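Local coordinates for proteasome activator protein PA26 (Trypanosoma brucei, PDB 1YAR), which binds as a heptameric ring to the ends of the 20S proteasome and opens its gated entry pore, stimulating peptide hydrolysis, at residues G75-Y80 with D195-V200; L111-Q116 with Q227-S232. All coordinates share one frame; numbering follows the deposited sequence.

In the fold
Both interactions bring helix 183-226, or the chain leaving it, against an earlier part of the fold, but on opposite sides of the chain's centre; their nearest atoms are about 23 Å apart. Interaction 1 joins that helix to helix 71-99 inside the bundle: every touching residue is buried and the contacts are wholly apolar, with 300 Å² buried. Interaction 2 joins residues 227-232, just past the helix, to the first two turns of helix 111-130 farther from the centre. It buries 207 Å² and is more polar, relying on a backbone carbonyl, a water and two side chains whose polar ends are bound by neighbouring parts of the chain. A second subunit reaches both.

Interaction 1: residues G75-Y80 with D195-V200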
# COMPACT_ATOMS: atom_id res chain seq x y z
N GLY O 75 -81.18 -50.02 86.53
CA GLY O 75 -80.24 -50.95 85.90
C GLY O 75 -79.63 -50.41 84.61
O GLY O 75 -78.42 -50.52 84.40
N VAL O 76 -80.47 -49.82 83.76
CA VAL O 76 -79.99 -49.23 82.51
C VAL O 76 -78.99 -48.10 82.79
O VAL O 76 -77.90 -48.07 82.22
CB VAL O 76 -81.16 -48.75 81.58
CG1 VAL O 76 -80.63 -47.91 80.39
CG2 VAL O 76 -81.98 -49.95 81.06
N LEU O 77 -79.37 -47.17 83.67
CA LEU O 77 -78.49 -46.04 84.03
C LEU O 77 -77.17 -46.49 84.65
O LEU O 77 -76.11 -45.93 84.35
CB LEU O 77 -79.22 -45.02 84.91
CG LEU O 77 -80.33 -44.25 84.15
CD1 LEU O 77 -81.45 -43.79 85.06
CD2 LEU O 77 -79.81 -43.04 83.32
N GLN O 78 -77.23 -47.52 85.51
CA GLN O 78 -76.03 -48.07 86.14
C GLN O 78 -75.10 -48.67 85.10
O GLN O 78 -73.88 -48.51 85.18
CB GLN O 78 -76.39 -49.15 87.18
CG GLN O 78 -75.18 -49.78 87.84
CD GLN O 78 -74.50 -48.85 88.83
OE1 GLN O 78 -74.95 -48.72 89.97
NE2 GLN O 78 -73.41 -48.20 88.39
N ARG O 79 -75.68 -49.36 84.13
CA ARG O 79 -74.92 -50.02 83.07
C ARG O 79 -74.21 -48.97 82.20
O ARG O 79 -73.07 -49.17 81.78
CB ARG O 79 -75.87 -50.83 82.23
CG ARG O 79 -75.22 -51.80 81.28
CD ARG O 79 -76.19 -52.81 80.70
NE ARG O 79 -75.57 -53.51 79.57
CZ ARG O 79 -76.25 -54.22 78.68
NH1 ARG O 79 -77.58 -54.32 78.79
NH2 ARG O 79 -75.61 -54.82 77.70
N TYR O 80 -74.91 -47.87 81.93
CA TYR O 80 -74.32 -46.76 81.16
C TYR O 80 -73.16 -46.14 81.93
O TYR O 80 -72.07 -45.96 81.37
CB TYR O 80 -75.38 -45.72 80.75
CG TYR O 80 -74.81 -44.68 79.81
CD1 TYR O 80 -74.29 -45.05 78.57
CD2 TYR O 80 -74.73 -43.33 80.18
CE1 TYR O 80 -73.75 -44.11 77.69
CE2 TYR O 80 -74.17 -42.38 79.31
CZ TYR O 80 -73.69 -42.79 78.07
OH TYR O 80 -73.13 -41.89 77.20
N ASP O 195 -87.79 -39.75 79.78
CA ASP O 195 -86.74 -38.89 79.23
C ASP O 195 -85.35 -39.39 79.58
O ASP O 195 -84.43 -39.19 78.80
CB ASP O 195 -86.91 -37.44 79.68
CG ASP O 195 -87.92 -36.68 78.84
OD1 ASP O 195 -88.55 -37.28 77.93
OD2 ASP O 195 -88.16 -35.46 79.02
N PHE O 196 -85.19 -40.02 80.75
CA PHE O 196 -83.88 -40.55 81.09
C PHE O 196 -83.51 -41.75 80.27
O PHE O 196 -82.33 -41.93 79.93
CB PHE O 196 -83.69 -40.76 82.60
CG PHE O 196 -83.25 -39.51 83.30
CD1 PHE O 196 -84.19 -38.55 83.67
CD2 PHE O 196 -81.91 -39.24 83.50
CE1 PHE O 196 -83.79 -37.35 84.28
CE2 PHE O 196 -81.49 -38.07 84.12
CZ PHE O 196 -82.43 -37.10 84.50
N MET O 197 -84.51 -42.55 79.89
CA MET O 197 -84.26 -43.64 78.97
C MET O 197 -83.98 -43.11 77.56
O MET O 197 -83.08 -43.60 76.89
CB MET O 197 -85.39 -44.67 78.99
CG MET O 197 -85.56 -45.35 80.34
SD MET O 197 -84.12 -46.35 80.84
CE MET O 197 -83.28 -45.29 81.99
N LEU O 198 -84.74 -42.11 77.12
CA LEU O 198 -84.46 -41.46 75.83
C LEU O 198 -83.03 -40.92 75.78
O LEU O 198 -82.31 -41.13 74.80
CB LEU O 198 -85.46 -40.34 75.54
CG LEU O 198 -85.17 -39.47 74.30
CD1 LEU O 198 -85.06 -40.34 73.03
CD2 LEU O 198 -86.24 -38.42 74.14
N LYS O 199 -82.63 -40.24 76.85
CA LYS O 199 -81.28 -39.65 76.95
C LYS O 199 -80.16 -40.68 76.90
O LYS O 199 -79.14 -40.45 76.27
CB LYS O 199 -81.17 -38.80 78.20
CG LYS O 199 -81.93 -37.51 78.06
CD LYS O 199 -81.82 -36.66 79.27
CE LYS O 199 -82.67 -35.42 79.05
NZ LYS O 199 -82.28 -34.31 79.96
N VAL O 200 -80.37 -41.83 77.54
CA VAL O 200 -79.46 -42.96 77.36
C VAL O 200 -79.41 -43.44 75.90
O VAL O 200 -78.33 -43.70 75.39
CB VAL O 200 -79.77 -44.14 78.34
CG1 VAL O 200 -78.88 -45.33 78.02
CG2 VAL O 200 -79.55 -43.68 79.78
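V200 meets both L77 and V76 by dividing its two methyls between them, and it has more surface buried here than any other residue of the two segments. Its CG1, trans to the backbone N (chi1 175°), comes to 3.9 Å from V76 CG1, while its CG2 lies 3.6 Å from L77 CD2. L77 is likewise shared. Its CD2 turns to V200 and also approaches the F196 ring at the edge, near the ring plane, whereas its CG stands 3.8 Å from M197 CE. The V76 and M197 side chains meet tip to tip: the M197 bend at chi2 (-64°) sets its SD 3.8 Å from V76 CG1, and the turn at chi3 then swings CE to L77. All side-chain contacts across the segments are apolar, and no hydrogen bond crosses. The axes of segments 75-80 and 195-200 approach to 10.5 Å, and their N-to-C directions differ by 31°, so locally they run roughly parallel. Around this buried seam, helix 24-57 adds A52 against M197 and both I45 and A49 against V200, while L151 and Y154 of helix 150-166 pack on L77, making the contact part of the helical bundle's interior.

Interaction 2: residues L111-Q116 with Q227-S232; sequences LGVAVQ and QPRTGS
P228 packs against G112 and Q116 in a buried loop-to-helix contact, part backbone and part proline ring, where the chain leaving helix 183-226 passes the N-terminal end (first two turns) of helix 111-130. The closeness is clear from the backbones: the CA atoms of G112 and P228 are only 3.9 Å apart. G112 has no side chain, and the P228 carbonyl takes up the approach this allows, with G112 CA 3.3 Å from P228 O in a CA-H...O contact whose angle at hydrogen is 153°. The same carbonyl accepts a hydrogen bond from a water, which in turn accepts one from V113 N at 3.1 Å. The water thus links a first-turn amide of helix 111-130 to P228 O.

The proline ring rests against the Q116 carboxamide. P228 CG is 3.5 Å from Q116 NE2 and 3.8 Å from Q116 OE1, so the ring touches both arms of the amide. In Q116, CD lies anti to CA (chi2 -179°), which stretches the chain out to the ring, and hydrogen bonds from NE2 to L225 O and R101 O fix the amide's rotation. R229 NH2 passes 4.0 Å from V113 CG2, approaching obliquely. The R229 guanidinium is held mainly by the 100-110 connection, with NH1 bonded to E104 O, NE to D109 O and NH2 to N110 OD1. Bonds from all three nitrogens should restrict its rotation and tie the outgoing chain to that connection.

P103 completes the surroundings by touching V113, Q116 and R229. V115 of helix 111-130 packs on N221 and L225 of helix 183-226, while H105 of a second subunit also touches V115, placing this junction of two helices and a loop beside a subunit boundary.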
# COMPACT_ATOMS: atom_id res chain seq x y z
N LEU O 111 -44.77 -30.36 63.03
CA LEU O 111 -45.86 -31.00 62.28
C LEU O 111 -46.40 -32.24 63.02
O LEU O 111 -47.61 -32.47 63.05
CB LEU O 111 -45.40 -31.40 60.88
CG LEU O 111 -44.83 -30.29 60.00
CD1 LEU O 111 -44.23 -30.90 58.74
CD2 LEU O 111 -45.89 -29.25 59.68
N GLY O 112 -45.48 -33.03 63.60
CA GLY O 112 -45.86 -34.19 64.42
C GLY O 112 -46.50 -33.78 65.72
O GLY O 112 -47.48 -34.39 66.15
N VAL O 113 -45.94 -32.74 66.36
CA VAL O 113 -46.48 -32.18 67.60
C VAL O 113 -47.94 -31.72 67.41
O VAL O 113 -48.81 -31.92 68.29
CB VAL O 113 -45.59 -31.02 68.14
CG1 VAL O 113 -46.17 -30.44 69.40
CG2 VAL O 113 -44.16 -31.54 68.41
N ALA O 114 -48.22 -31.11 66.26
CA ALA O 114 -49.58 -30.71 65.91
C ALA O 114 -50.54 -31.92 65.85
O ALA O 114 -51.70 -31.82 66.28
CB ALA O 114 -49.58 -29.94 64.58
N VAL O 115 -50.06 -33.05 65.34
CA VAL O 115 -50.85 -34.30 65.31
C VAL O 115 -51.15 -34.76 66.74
O VAL O 115 -52.29 -35.10 67.07
CB VAL O 115 -50.13 -35.43 64.53
CG1 VAL O 115 -50.95 -36.71 64.51
CG2 VAL O 115 -49.82 -35.00 63.09
N GLN O 116 -50.13 -34.75 67.61
CA GLN O 116 -50.32 -35.09 69.02
C GLN O 116 -51.37 -34.22 69.71
O GLN O 116 -52.28 -34.75 70.38
CB GLN O 116 -48.99 -34.97 69.75
CG GLN O 116 -47.96 -35.99 69.30
CD GLN O 116 -46.69 -35.84 70.09
OE1 GLN O 116 -46.21 -34.72 70.30
NE2 GLN O 116 -46.15 -36.97 70.57
N GLN O 227 -43.75 -40.96 67.56
CA GLN O 227 -42.52 -40.35 67.11
C GLN O 227 -42.81 -39.08 66.31
O GLN O 227 -42.80 -39.12 65.07
CB GLN O 227 -41.72 -41.34 66.25
CG GLN O 227 -41.29 -42.61 66.96
CD GLN O 227 -40.27 -42.35 68.07
OE1 GLN O 227 -39.61 -41.30 68.11
NE2 GLN O 227 -40.12 -43.33 68.99
N PRO O 228 -43.11 -37.97 66.99
CA PRO O 228 -43.53 -36.75 66.31
C PRO O 228 -42.40 -36.07 65.49
O PRO O 228 -42.69 -35.25 64.61
CB PRO O 228 -43.99 -35.85 67.46
CG PRO O 228 -43.23 -36.34 68.68
CD PRO O 228 -43.13 -37.83 68.46
N ARG O 229 -41.15 -36.41 65.80
CA ARG O 229 -40.00 -35.86 65.07
C ARG O 229 -39.10 -36.99 64.58
O ARG O 229 -38.89 -37.97 65.29
CB ARG O 229 -39.19 -34.90 65.94
CG ARG O 229 -39.94 -33.63 66.36
CD ARG O 229 -39.12 -32.67 67.19
NE ARG O 229 -39.88 -31.44 67.45
CZ ARG O 229 -39.84 -30.75 68.58
NH1 ARG O 229 -39.06 -31.11 69.60
NH2 ARG O 229 -40.60 -29.66 68.69
N THR O 230 -38.58 -36.85 63.37
CA THR O 230 -37.78 -37.91 62.77
C THR O 230 -36.47 -37.33 62.32
O THR O 230 -36.45 -36.39 61.50
CB THR O 230 -38.52 -38.58 61.58
OG1 THR O 230 -39.09 -37.57 60.73
CG2 THR O 230 -39.74 -39.36 62.05
N GLY O 231 -35.38 -37.88 62.86
CA GLY O 231 -34.02 -37.40 62.57
C GLY O 231 -33.46 -37.87 61.24
O GLY O 231 -33.76 -38.98 60.77
N SER O 232 -32.63 -37.03 60.63
CA SER O 232 -31.90 -37.36 59.39
C SER O 232 -30.98 -36.20 59.00
O SER O 232 -30.84 -35.88 57.81
CB SER O 232 -32.87 -37.70 58.23
OG SER O 232 -33.70 -36.60 57.88
O HOH W 1 -43.12 -32.56 65.03